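Local coordinates for toxin FitB (Neisseria gonorrhoeae, PDB 2H1C), which is a type II toxin and presumed magnesium-dependent PIN-domain ribonuclease that forms with antitoxin FitA a complex binding promoter DNA, though this subunit does not contact DNA, at residues 2-7 and 22-27; 8-13 and 41-46; 87-92 and 106-111. One frame throughout, in Å; residues are numbered along the deposited sequence.

Contact 1: 2-7 and 22-27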
ATOM      1  N   ILE A   2      11.955  14.501  -6.531  1.00 12.06           N
ATOM      2  CA  ILE A   2      10.632  14.180  -7.061  1.00  9.14           C
ATOM      3  C   ILE A   2      10.194  12.726  -6.875  1.00 12.15           C
ATOM      4  O   ILE A   2      11.009  11.811  -6.972  1.00 11.39           O
ATOM      5  CB  ILE A   2      10.581  14.491  -8.588  1.00 14.67           C
ATOM      6  CG1 ILE A   2      10.556  16.006  -8.821  1.00 14.22           C
ATOM      7  CG2 ILE A   2       9.346  13.846  -9.235  1.00 11.93           C
ATOM      8  CD1 ILE A   2       9.296  16.680  -8.324  1.00 19.99           C
ATOM      9  N   LEU A   3       8.902  12.542  -6.596  1.00 10.86           N
ATOM     10  CA  LEU A   3       8.287  11.219  -6.479  1.00 10.01           C
ATOM     11  C   LEU A   3       7.278  11.205  -7.627  1.00  8.87           C
ATOM     12  O   LEU A   3       6.297  11.956  -7.605  1.00 11.81           O
ATOM     13  CB  LEU A   3       7.537  11.043  -5.148  1.00 11.88           C
ATOM     14  CG  LEU A   3       6.987   9.610  -4.938  1.00 11.17           C
ATOM     15  CD1 LEU A   3       8.156   8.622  -4.822  1.00 12.49           C
ATOM     16  CD2 LEU A   3       6.118   9.556  -3.679  1.00 13.90           C
ATOM     17  N   LEU A   4       7.514  10.389  -8.649  1.00 10.69           N
ATOM     18  CA  LEU A   4       6.598  10.353  -9.797  1.00 10.99           C
ATOM     19  C   LEU A   4       5.381   9.479  -9.529  1.00 14.99           C
ATOM     20  O   LEU A   4       5.540   8.316  -9.182  1.00 15.93           O
ATOM     21  CB  LEU A   4       7.300   9.787 -11.028  1.00 16.13           C
ATOM     22  CG  LEU A   4       8.500  10.484 -11.658  1.00 14.78           C
ATOM     23  CD1 LEU A   4       8.952   9.648 -12.856  1.00 14.13           C
ATOM     24  CD2 LEU A   4       8.126  11.903 -12.080  1.00 11.89           C
ATOM     25  N   ASP A   5       4.185  10.035  -9.719  1.00 10.86           N
ATOM     26  CA  ASP A   5       2.914   9.319  -9.515  1.00 14.01           C
ATOM     27  C   ASP A   5       2.694   8.494 -10.787  1.00 13.59           C
ATOM     28  O   ASP A   5       3.264   8.793 -11.837  1.00 12.62           O
ATOM     29  CB  ASP A   5       1.783  10.357  -9.319  1.00 17.58           C
ATOM     30  CG  ASP A   5       0.491   9.769  -8.722  1.00 27.71           C
ATOM     31  OD1 ASP A   5       0.526   8.695  -8.085  1.00 24.60           O
ATOM     32  OD2 ASP A   5      -0.577  10.417  -8.875  1.00 31.39           O
ATOM     33  N   THR A   6       1.851   7.473 -10.709  1.00 10.51           N
ATOM     34  CA  THR A   6       1.603   6.609 -11.857  1.00 12.40           C
ATOM     35  C   THR A   6       1.174   7.307 -13.147  1.00 13.17           C
ATOM     36  O   THR A   6       1.618   6.936 -14.233  1.00 15.99           O
ATOM     37  CB  THR A   6       0.535   5.561 -11.509  1.00 16.65           C
ATOM     38  OG1 THR A   6       0.951   4.852 -10.340  1.00 19.45           O
ATOM     39  CG2 THR A   6       0.339   4.588 -12.650  1.00 16.63           C
ATOM     40  N   ASN A   7       0.313   8.314 -13.037  1.00 13.20           N
ATOM     41  CA  ASN A   7      -0.184   8.977 -14.236  1.00 14.77           C
ATOM     42  C   ASN A   7       0.874   9.769 -14.995  1.00 16.42           C
ATOM     43  O   ASN A   7       0.701  10.049 -16.181  1.00 16.28           O
ATOM     44  CB  ASN A   7      -1.379   9.871 -13.888  1.00 16.04           C
ATOM     45  CG  ASN A   7      -1.020  10.969 -12.899  1.00 20.19           C
ATOM     46  OD1 ASN A   7      -0.217  11.854 -13.195  1.00 22.18           O
ATOM     47  ND2 ASN A   7      -1.616  10.911 -11.716  1.00 28.22           N
ATOM     48  N   VAL A  22       6.429  15.080 -21.395  1.00 14.05           N
ATOM     49  CA  VAL A  22       7.641  14.395 -21.811  1.00 12.85           C
ATOM     50  C   VAL A  22       8.838  15.337 -21.629  1.00 14.20           C
ATOM     51  O   VAL A  22       9.843  14.942 -21.045  1.00 16.24           O
ATOM     52  CB  VAL A  22       7.539  13.934 -23.262  1.00 11.38           C
ATOM     53  CG1 VAL A  22       8.854  13.292 -23.705  1.00 17.88           C
ATOM     54  CG2 VAL A  22       6.390  12.913 -23.377  1.00 11.49           C
ATOM     55  N   ALA A  23       8.727  16.577 -22.115  1.00 13.88           N
ATOM     56  CA  ALA A  23       9.817  17.550 -21.966  1.00 15.33           C
ATOM     57  C   ALA A  23      10.188  17.792 -20.501  1.00 15.03           C
ATOM     58  O   ALA A  23      11.384  17.914 -20.149  1.00 13.14           O
ATOM     59  CB  ALA A  23       9.447  18.890 -22.636  1.00 14.22           C
ATOM     60  N   TRP A  24       9.179  17.904 -19.639  1.00 13.86           N
ATOM     61  CA  TRP A  24       9.455  18.120 -18.222  1.00 13.65           C
ATOM     62  C   TRP A  24      10.237  16.939 -17.659  1.00 12.41           C
ATOM     63  O   TRP A  24      11.194  17.114 -16.902  1.00 12.06           O
ATOM     64  CB  TRP A  24       8.164  18.271 -17.415  1.00 11.94           C
ATOM     65  CG  TRP A  24       8.443  18.458 -15.955  1.00 14.98           C
ATOM     66  CD1 TRP A  24       8.946  19.574 -15.342  1.00 12.76           C
ATOM     67  CD2 TRP A  24       8.299  17.468 -14.929  1.00 14.24           C
ATOM     68  NE1 TRP A  24       9.125  19.337 -13.992  1.00 16.90           N
ATOM     69  CE2 TRP A  24       8.728  18.055 -13.716  1.00 16.39           C
ATOM     70  CE3 TRP A  24       7.845  16.141 -14.920  1.00 16.93           C
ATOM     71  CZ2 TRP A  24       8.714  17.357 -12.501  1.00 19.40           C
ATOM     72  CZ3 TRP A  24       7.835  15.448 -13.716  1.00 14.22           C
ATOM     73  CH2 TRP A  24       8.264  16.061 -12.523  1.00 14.05           C
ATOM     74  N   LEU A  25       9.807  15.731 -18.000  1.00 13.10           N
ATOM     75  CA  LEU A  25      10.508  14.557 -17.502  1.00 14.25           C
ATOM     76  C   LEU A  25      11.972  14.588 -17.965  1.00 17.10           C
ATOM     77  O   LEU A  25      12.869  14.184 -17.226  1.00 15.73           O
ATOM     78  CB  LEU A  25       9.829  13.283 -17.994  1.00 14.14           C
ATOM     79  CG  LEU A  25       8.487  12.932 -17.343  1.00 13.38           C
ATOM     80  CD1 LEU A  25       7.789  11.877 -18.200  1.00 15.24           C
ATOM     81  CD2 LEU A  25       8.700  12.412 -15.917  1.00 13.05           C
ATOM     82  N   ASP A  26      12.207  15.075 -19.184  1.00 17.71           N
ATOM     83  CA  ASP A  26      13.567  15.153 -19.737  1.00 19.52           C
ATOM     84  C   ASP A  26      14.474  16.192 -19.085  1.00 20.51           C
ATOM     85  O   ASP A  26      15.684  16.152 -19.265  1.00 20.72           O
ATOM     86  CB  ASP A  26      13.528  15.439 -21.240  1.00 21.25           C
ATOM     87  CG  ASP A  26      13.108  14.240 -22.041  1.00 27.97           C
ATOM     88  OD1 ASP A  26      13.321  13.104 -21.561  1.00 30.10           O
ATOM     89  OD2 ASP A  26      12.588  14.432 -23.165  1.00 31.37           O
ATOM     90  N   SER A  27      13.893  17.126 -18.345  1.00 19.04           N
ATOM     91  CA  SER A  27      14.685  18.156 -17.690  1.00 18.27           C
ATOM     92  C   SER A  27      15.150  17.712 -16.305  1.00 17.53           C
ATOM     93  O   SER A  27      15.971  18.377 -15.672  1.00 17.89           O
ATOM     94  CB  SER A  27      13.869  19.443 -17.549  1.00 20.00           C
ATOM     95  OG  SER A  27      12.814  19.295 -16.600  1.00 19.44           O
TER

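Contact 2: 8-13 and 41-46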
ATOM      1  N   VAL A   8       1.971  10.111 -14.329  1.00 14.61           N
ATOM      2  CA  VAL A   8       3.038  10.864 -14.980  1.00 13.10           C
ATOM      3  C   VAL A   8       4.009   9.917 -15.681  1.00 12.28           C
ATOM      4  O   VAL A   8       4.307  10.092 -16.859  1.00 13.34           O
ATOM      5  CB  VAL A   8       3.774  11.757 -13.952  1.00 13.99           C
ATOM      6  CG1 VAL A   8       5.006  12.394 -14.584  1.00 16.36           C
ATOM      7  CG2 VAL A   8       2.823  12.841 -13.460  1.00 17.19           C
ATOM      8  N   ILE A   9       4.480   8.887 -14.989  1.00 14.08           N
ATOM      9  CA  ILE A   9       5.404   7.975 -15.634  1.00 14.50           C
ATOM     10  C   ILE A   9       4.713   7.217 -16.774  1.00 15.20           C
ATOM     11  O   ILE A   9       5.367   6.815 -17.730  1.00 15.43           O
ATOM     12  CB  ILE A   9       6.055   6.993 -14.599  1.00 19.88           C
ATOM     13  CG1 ILE A   9       7.103   6.121 -15.305  1.00 20.37           C
ATOM     14  CG2 ILE A   9       4.988   6.160 -13.910  1.00 19.78           C
ATOM     15  CD1 ILE A   9       7.865   5.206 -14.382  1.00 25.55           C
ATOM     16  N   SER A  10       3.391   7.067 -16.699  1.00 14.07           N
ATOM     17  CA  SER A  10       2.631   6.364 -17.742  1.00 16.87           C
ATOM     18  C   SER A  10       2.323   7.219 -18.980  1.00 16.07           C
ATOM     19  O   SER A  10       2.063   6.688 -20.056  1.00 17.05           O
ATOM     20  CB  SER A  10       1.294   5.855 -17.183  1.00 19.20           C
ATOM     21  OG  SER A  10       1.483   5.021 -16.054  1.00 27.35           O
ATOM     22  N   GLU A  11       2.348   8.535 -18.836  1.00 14.40           N
ATOM     23  CA  GLU A  11       2.005   9.396 -19.972  1.00 16.36           C
ATOM     24  C   GLU A  11       2.845   9.190 -21.240  1.00 17.51           C
ATOM     25  O   GLU A  11       2.287   9.080 -22.335  1.00 18.10           O
ATOM     26  CB  GLU A  11       2.024  10.871 -19.561  1.00 14.80           C
ATOM     27  CG  GLU A  11       1.687  11.862 -20.702  1.00 17.88           C
ATOM     28  CD  GLU A  11       0.236  11.813 -21.140  1.00 21.29           C
ATOM     29  OE1 GLU A  11      -0.080  12.362 -22.227  1.00 16.19           O
ATOM     30  OE2 GLU A  11      -0.603  11.242 -20.401  1.00 19.56           O
ATOM     31  N   PRO A  12       4.183   9.113 -21.118  1.00 17.46           N
ATOM     32  CA  PRO A  12       4.990   8.922 -22.332  1.00 15.16           C
ATOM     33  C   PRO A  12       4.721   7.623 -23.088  1.00 17.92           C
ATOM     34  O   PRO A  12       5.070   7.495 -24.259  1.00 17.54           O
ATOM     35  CB  PRO A  12       6.423   8.997 -21.810  1.00 16.90           C
ATOM     36  CG  PRO A  12       6.297   9.911 -20.622  1.00 19.20           C
ATOM     37  CD  PRO A  12       5.051   9.368 -19.954  1.00 17.16           C
ATOM     38  N   LEU A  13       4.098   6.664 -22.410  1.00 17.42           N
ATOM     39  CA  LEU A  13       3.800   5.366 -23.002  1.00 17.19           C
ATOM     40  C   LEU A  13       2.516   5.370 -23.831  1.00 19.05           C
ATOM     41  O   LEU A  13       2.212   4.395 -24.518  1.00 21.90           O
ATOM     42  CB  LEU A  13       3.711   4.307 -21.886  1.00 17.60           C
ATOM     43  CG  LEU A  13       4.976   4.142 -21.035  1.00 18.51           C
ATOM     44  CD1 LEU A  13       4.717   3.224 -19.833  1.00 18.08           C
ATOM     45  CD2 LEU A  13       6.078   3.579 -21.900  1.00 19.30           C
ATOM     46  N   ALA A  41       3.921  -1.292  -8.291  1.00  9.69           N
ATOM     47  CA  ALA A  41       2.916  -2.363  -8.288  1.00 10.48           C
ATOM     48  C   ALA A  41       1.798  -2.053  -9.289  1.00 11.25           C
ATOM     49  O   ALA A  41       1.315  -2.950 -10.001  1.00  8.41           O
ATOM     50  CB  ALA A  41       2.320  -2.517  -6.906  1.00  9.27           C
ATOM     51  N   GLU A  42       1.361  -0.797  -9.321  1.00 10.76           N
ATOM     52  CA  GLU A  42       0.289  -0.408 -10.236  1.00 12.79           C
ATOM     53  C   GLU A  42       0.749  -0.471 -11.687  1.00 13.00           C
ATOM     54  O   GLU A  42      -0.027  -0.862 -12.562  1.00 11.27           O
ATOM     55  CB  GLU A  42      -0.228   0.999  -9.914  1.00 13.89           C
ATOM     56  CG  GLU A  42      -0.644   1.178  -8.455  1.00 21.43           C
ATOM     57  CD  GLU A  42      -1.176   2.570  -8.158  1.00 29.32           C
ATOM     58  OE1 GLU A  42      -0.727   3.532  -8.835  1.00 30.35           O
ATOM     59  OE2 GLU A  42      -2.024   2.705  -7.238  1.00 21.11           O
ATOM     60  N   LEU A  43       1.999  -0.078 -11.951  1.00 10.84           N
ATOM     61  CA  LEU A  43       2.531  -0.159 -13.313  1.00 11.43           C
ATOM     62  C   LEU A  43       2.584  -1.623 -13.737  1.00 11.65           C
ATOM     63  O   LEU A  43       2.140  -1.980 -14.832  1.00 12.69           O
ATOM     64  CB  LEU A  43       3.940   0.442 -13.394  1.00 11.68           C
ATOM     65  CG  LEU A  43       3.966   1.954 -13.198  1.00 15.80           C
ATOM     66  CD1 LEU A  43       5.402   2.463 -13.063  1.00 15.75           C
ATOM     67  CD2 LEU A  43       3.267   2.598 -14.383  1.00 17.45           C
ATOM     68  N   ARG A  44       3.126  -2.475 -12.873  1.00 11.45           N
ATOM     69  CA  ARG A  44       3.215  -3.895 -13.204  1.00  8.38           C
ATOM     70  C   ARG A  44       1.839  -4.527 -13.412  1.00 11.30           C
ATOM     71  O   ARG A  44       1.679  -5.370 -14.289  1.00 11.83           O
ATOM     72  CB  ARG A  44       4.001  -4.655 -12.120  1.00  8.37           C
ATOM     73  CG  ARG A  44       5.527  -4.447 -12.205  1.00 10.76           C
ATOM     74  CD  ARG A  44       6.241  -4.963 -10.949  1.00 12.16           C
ATOM     75  NE  ARG A  44       7.678  -5.095 -11.160  1.00 14.91           N
ATOM     76  CZ  ARG A  44       8.577  -5.206 -10.184  1.00 16.46           C
ATOM     77  NH1 ARG A  44       8.191  -5.192  -8.906  1.00 13.72           N
ATOM     78  NH2 ARG A  44       9.864  -5.344 -10.490  1.00 17.49           N
ATOM     79  N   LEU A  45       0.849  -4.119 -12.615  1.00 12.51           N
ATOM     80  CA  LEU A  45      -0.500  -4.671 -12.741  1.00 12.80           C
ATOM     81  C   LEU A  45      -1.116  -4.233 -14.070  1.00 15.73           C
ATOM     82  O   LEU A  45      -1.735  -5.034 -14.787  1.00 14.01           O
ATOM     83  CB  LEU A  45      -1.365  -4.198 -11.566  1.00 10.58           C
ATOM     84  CG  LEU A  45      -2.843  -4.584 -11.605  1.00 12.42           C
ATOM     85  CD1 LEU A  45      -2.994  -6.095 -11.774  1.00 10.21           C
ATOM     86  CD2 LEU A  45      -3.522  -4.105 -10.328  1.00 12.96           C
ATOM     87  N   GLY A  46      -0.932  -2.956 -14.401  1.00 14.34           N
ATOM     88  CA  GLY A  46      -1.460  -2.422 -15.648  1.00 16.52           C
ATOM     89  C   GLY A  46      -0.928  -3.190 -16.841  1.00 15.66           C
ATOM     90  O   GLY A  46      -1.680  -3.556 -17.757  1.00 16.49           O
TER

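Contact 3: 87-92 and 106-111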
ATOM      1  N   ALA A  87      -1.554   7.666   8.362  1.00 11.61           N
ATOM      2  CA  ALA A  87      -2.681   7.838   9.264  1.00 12.11           C
ATOM      3  C   ALA A  87      -2.863   9.303   9.626  1.00 12.00           C
ATOM      4  O   ALA A  87      -3.990   9.797   9.673  1.00 11.68           O
ATOM      5  CB  ALA A  87      -2.479   7.001  10.519  1.00 10.27           C
ATOM      6  N   GLN A  88      -1.759  10.008   9.862  1.00 11.32           N
ATOM      7  CA  GLN A  88      -1.831  11.423  10.198  1.00 14.70           C
ATOM      8  C   GLN A  88      -2.483  12.223   9.072  1.00 14.32           C
ATOM      9  O   GLN A  88      -3.450  12.959   9.293  1.00 15.16           O
ATOM     10  CB  GLN A  88      -0.428  11.962  10.480  1.00 18.12           C
ATOM     11  CG  GLN A  88       0.214  11.272  11.675  1.00 23.73           C
ATOM     12  CD  GLN A  88       1.553  11.859  12.060  1.00 31.74           C
ATOM     13  OE1 GLN A  88       2.509  11.840  11.277  1.00 30.39           O
ATOM     14  NE2 GLN A  88       1.631  12.388  13.281  1.00 35.36           N
ATOM     15  N   ILE A  89      -1.959  12.068   7.863  1.00 13.06           N
ATOM     16  CA  ILE A  89      -2.478  12.781   6.700  1.00 15.07           C
ATOM     17  C   ILE A  89      -3.933  12.476   6.382  1.00 14.04           C
ATOM     18  O   ILE A  89      -4.733  13.391   6.187  1.00 14.40           O
ATOM     19  CB  ILE A  89      -1.633  12.462   5.434  1.00 19.76           C
ATOM     20  CG1 ILE A  89      -0.262  13.127   5.536  1.00 21.82           C
ATOM     21  CG2 ILE A  89      -2.378  12.904   4.186  1.00 28.29           C
ATOM     22  CD1 ILE A  89       0.669  12.785   4.357  1.00 23.42           C
ATOM     23  N   ARG A  90      -4.290  11.198   6.312  1.00 12.04           N
ATOM     24  CA  ARG A  90      -5.676  10.846   5.990  1.00 15.04           C
ATOM     25  C   ARG A  90      -6.678  11.255   7.071  1.00 16.20           C
ATOM     26  O   ARG A  90      -7.790  11.697   6.757  1.00 19.86           O
ATOM     27  CB  ARG A  90      -5.813   9.351   5.719  1.00 16.37           C
ATOM     28  CG  ARG A  90      -5.143   8.929   4.435  1.00 16.39           C
ATOM     29  CD  ARG A  90      -5.846   7.732   3.848  1.00 22.60           C
ATOM     30  NE  ARG A  90      -7.239   8.013   3.529  1.00 19.35           N
ATOM     31  CZ  ARG A  90      -8.154   7.073   3.301  1.00 22.45           C
ATOM     32  NH1 ARG A  90      -7.827   5.788   3.357  1.00 18.47           N
ATOM     33  NH2 ARG A  90      -9.407   7.420   3.025  1.00 22.95           N
ATOM     34  N   SER A  91      -6.301  11.119   8.339  1.00 16.99           N
ATOM     35  CA  SER A  91      -7.217  11.498   9.403  1.00 16.64           C
ATOM     36  C   SER A  91      -7.416  13.014   9.410  1.00 18.13           C
ATOM     37  O   SER A  91      -8.550  13.504   9.532  1.00 18.06           O
ATOM     38  CB  SER A  91      -6.701  11.017  10.765  1.00 16.29           C
ATOM     39  OG  SER A  91      -5.538  11.719  11.157  1.00 18.76           O
ATOM     40  N   TYR A  92      -6.324  13.760   9.257  1.00 17.83           N
ATOM     41  CA  TYR A  92      -6.402  15.213   9.249  1.00 20.97           C
ATOM     42  C   TYR A  92      -7.315  15.686   8.121  1.00 19.48           C
ATOM     43  O   TYR A  92      -8.160  16.559   8.316  1.00 20.26           O
ATOM     44  CB  TYR A  92      -5.020  15.834   9.060  1.00 23.90           C
ATOM     45  CG  TYR A  92      -5.016  17.330   9.294  1.00 28.04           C
ATOM     46  CD1 TYR A  92      -4.850  17.851  10.576  1.00 32.95           C
ATOM     47  CD2 TYR A  92      -5.202  18.222   8.241  1.00 33.00           C
ATOM     48  CE1 TYR A  92      -4.867  19.225  10.807  1.00 35.46           C
ATOM     49  CE2 TYR A  92      -5.226  19.599   8.458  1.00 34.98           C
ATOM     50  CZ  TYR A  92      -5.054  20.090   9.744  1.00 35.94           C
ATOM     51  OH  TYR A  92      -5.061  21.447   9.966  1.00 40.32           O
ATOM     52  N   TYR A 106      -1.129   6.670   0.222  1.00 13.72           N
ATOM     53  CA  TYR A 106       0.141   5.932   0.327  1.00 15.14           C
ATOM     54  C   TYR A 106       1.285   6.704  -0.320  1.00 14.04           C
ATOM     55  O   TYR A 106       2.390   6.793   0.227  1.00 13.84           O
ATOM     56  CB  TYR A 106       0.042   4.573  -0.360  1.00 18.12           C
ATOM     57  CG  TYR A 106      -0.921   3.630   0.302  1.00 19.52           C
ATOM     58  CD1 TYR A 106      -1.647   2.715  -0.449  1.00 24.46           C
ATOM     59  CD2 TYR A 106      -1.118   3.663   1.684  1.00 22.16           C
ATOM     60  CE1 TYR A 106      -2.557   1.847   0.160  1.00 27.60           C
ATOM     61  CE2 TYR A 106      -2.024   2.799   2.304  1.00 29.58           C
ATOM     62  CZ  TYR A 106      -2.740   1.897   1.533  1.00 29.18           C
ATOM     63  OH  TYR A 106      -3.654   1.059   2.139  1.00 33.22           O
ATOM     64  N   ILE A 107       1.006   7.243  -1.501  1.00 14.28           N
ATOM     65  CA  ILE A 107       1.993   8.005  -2.247  1.00 11.22           C
ATOM     66  C   ILE A 107       2.325   9.289  -1.521  1.00 10.76           C
ATOM     67  O   ILE A 107       3.494   9.622  -1.367  1.00 10.77           O
ATOM     68  CB  ILE A 107       1.486   8.303  -3.662  1.00 13.84           C
ATOM     69  CG1 ILE A 107       1.260   6.979  -4.401  1.00 19.77           C
ATOM     70  CG2 ILE A 107       2.509   9.131  -4.421  1.00 12.04           C
ATOM     71  CD1 ILE A 107       0.709   7.132  -5.787  1.00 30.03           C
ATOM     72  N   ALA A 108       1.305   9.999  -1.046  1.00 11.19           N
ATOM     73  CA  ALA A 108       1.554  11.244  -0.346  1.00  9.34           C
ATOM     74  C   ALA A 108       2.395  11.037   0.913  1.00 12.97           C
ATOM     75  O   ALA A 108       3.314  11.812   1.182  1.00 14.06           O
ATOM     76  CB  ALA A 108       0.235  11.937  -0.011  1.00 12.60           C
ATOM     77  N   ALA A 109       2.109   9.979   1.670  1.00 11.33           N
ATOM     78  CA  ALA A 109       2.867   9.703   2.898  1.00 10.97           C
ATOM     79  C   ALA A 109       4.328   9.351   2.584  1.00  9.95           C
ATOM     80  O   ALA A 109       5.239   9.723   3.328  1.00 12.15           O
ATOM     81  CB  ALA A 109       2.204   8.553   3.690  1.00  8.76           C
ATOM     82  N   THR A 110       4.553   8.638   1.484  1.00  9.17           N
ATOM     83  CA  THR A 110       5.910   8.274   1.083  1.00 10.40           C
ATOM     84  C   THR A 110       6.690   9.547   0.759  1.00 10.43           C
ATOM     85  O   THR A 110       7.818   9.729   1.210  1.00 10.96           O
ATOM     86  CB  THR A 110       5.900   7.335  -0.156  1.00 11.56           C
ATOM     87  OG1 THR A 110       5.214   6.114   0.176  1.00 11.68           O
ATOM     88  CG2 THR A 110       7.337   7.015  -0.605  1.00  8.40           C
ATOM     89  N   ALA A 111       6.061  10.454   0.012  1.00 11.89           N
ATOM     90  CA  ALA A 111       6.708  11.706  -0.358  1.00 11.09           C
ATOM     91  C   ALA A 111       7.023  12.566   0.869  1.00 13.08           C
ATOM     92  O   ALA A 111       8.123  13.101   0.994  1.00 14.41           O
ATOM     93  CB  ALA A 111       5.820  12.483  -1.330  1.00  9.67           C
TER

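Contact 1: 2-7 and 22-27
In the parallel sheet of this PIN domain, strand 2-4 is the middle strand, and helix 19-27 lies against one of its faces through Ile2 and Leu4 on the strand and Trp24 and Leu25 on the helix. The short axes run 12.3 Å apart at 139°, so large side chains must span the gap. Trp24 does so with CG anti to its backbone N (chi1 179°), which carries the six-membered ring toward the sheet. That ring is met at its edge, near its plane: Ile2 CG2 abuts it 4.1 Å from Trp24 CH2, and Leu4 CD2 lies 3.9 Å from Trp24 CZ3. The same methyl, Leu4 CD2, is also 3.9 Å from Leu25 CD2, nestling into the notch these two helix side chains form. A forked leucine suits this place, since Leu4 CD1 approaches Leu25 CD2 as well. Leu4, which belongs to a magnesium site, also packs on an apolar side chain of the bound peptide. Ala119 of the adjacent strand and Phe134 border the indole. Leu3, on the other face, packs on helix 102-114. All contacts across the two segments are apolar, which implies adhesion by hydrophobic burial and fit of shape.

Contact 2: 8-13 and 41-46
This is a small, buried apolar contact between the short helix 6-9, with the turn that follows it, and helix 37-48, and Leu43 is the residue on which it rests. The backbones come closest at Ser10 and Leu43, whose CA atoms are 7.9 Å apart, and the 126 Å² buried between the segments comes chiefly from Leu43, Ile9 and Ser10. Leu43 points its forked end at the end of helix 6-9 and the turn after it. Its CD1 meets Ile9 alone, at two of its methyls: Ile9 CG2 is 3.8 Å from Leu43 CD1, and Ile9 CD1 is 3.9 Å from that same methyl. Ile9 can offer both because its CG1 stands anti to the backbone N (chi1 -176°) and the chain continues extended to CD1, while CG2 branches off toward the helix. The other methyl, Leu43 CD2, touches both Ile9 CG2, at 4.0 Å, and Ser10 OG, at 3.4 Å. A serine is tolerated in this apolar setting because its hydroxyl oxygen, hydrogen-bonded to Thr6 O, rests against the methyl in van der Waals contact. Nearby, Glu42 is hydrogen-bonded to the hydroxyl of Thr6, a polar tie between the same two helices. Ile9 and Ser10 also pack against apolar side-chain atoms of the bound peptide. Such an arrangement belongs to the PIN fold, in which helices following successive parallel strands, here 2-4 and 33-36, pack beside the acidic metal site; Asp5, a predicted magnesium ligand, has its side chain about 7 Å from that of Ile9.

Contact 3: 87-92 and 106-111
Ile89 is the residue of 87-92, on helix 80-94, that touches segment 106-111 of helix 102-114. Ala87, at the start, directs its methyl away from 106-111, and Gln88 follows on the exposed side, as befits an amide. Ile89 then points at the partner helix. Its CG1 lies anti to the carbonyl carbon (chi1 -71°), and the extended chain beyond it sends CD1 forward as the probing atom. That methyl settles over the backbone between two alanines, with Ile89 CD1 4.1 Å from Ala109 CA. The carbonyl carbon Ala108 C lies 4.2 Å from Ile89 CD1. The alanine methyl is somewhat farther, with Ala108 CB 4.5 Å from Ile89 CD1. With side chains no longer than a methyl, Ala108 and Ala109 let the isoleucine reach main-chain atoms, and the CA atoms of Ile89 and Ala109 stand 7.2 Å apart. Within the chain, Ile100 and Ala129 also border Ile89, Arg90 NH1 is hydrogen-bonded to Tyr86 OH, and Tyr92 ends the segment with its ring stacked on His96. Ala87, Arg90 and Ser91 pack on the second subunit, at its Arg44, Leu45 and Ala48 in turn; side chains as small as those of Ala87 and Ser91 suit a place where another chain comes close. In the partner helix Thr110 OG1 turns back to Tyr106 O at 2.9 Å, a bond to its own helix; Thr110 also belongs to a magnesium site. The chemistry is thus that of a single aliphatic probe on a smooth alanine surface: van der Waals contact alone, with its closeness set by the smallness of the two alanines.

How the contacts relate
All three contacts lie within one PIN domain built on a parallel sheet. Contacts 1 and 2 are neighbours, with centres 12 Å apart; they share helix 6-9 and their segments alternate along the chain, and Leu25 packs on Val8 and Pro12 between them. Contact 3 follows later in sequence, across the chain's centre, about 21 Å from the centre of either. Strand 2-4 joins the two sides: its Leu3 packs on Ile107, Thr110 and Ala111 of helix 102-114. Contacts 2 and 3 do not touch, yet helix 37-48 in contact 2 and helices 80-94 and 102-114 in contact 3 also pack on the second subunit. Asp5, in contact 1, and Asp104, just before 106-111, are the predicted magnesium ligands.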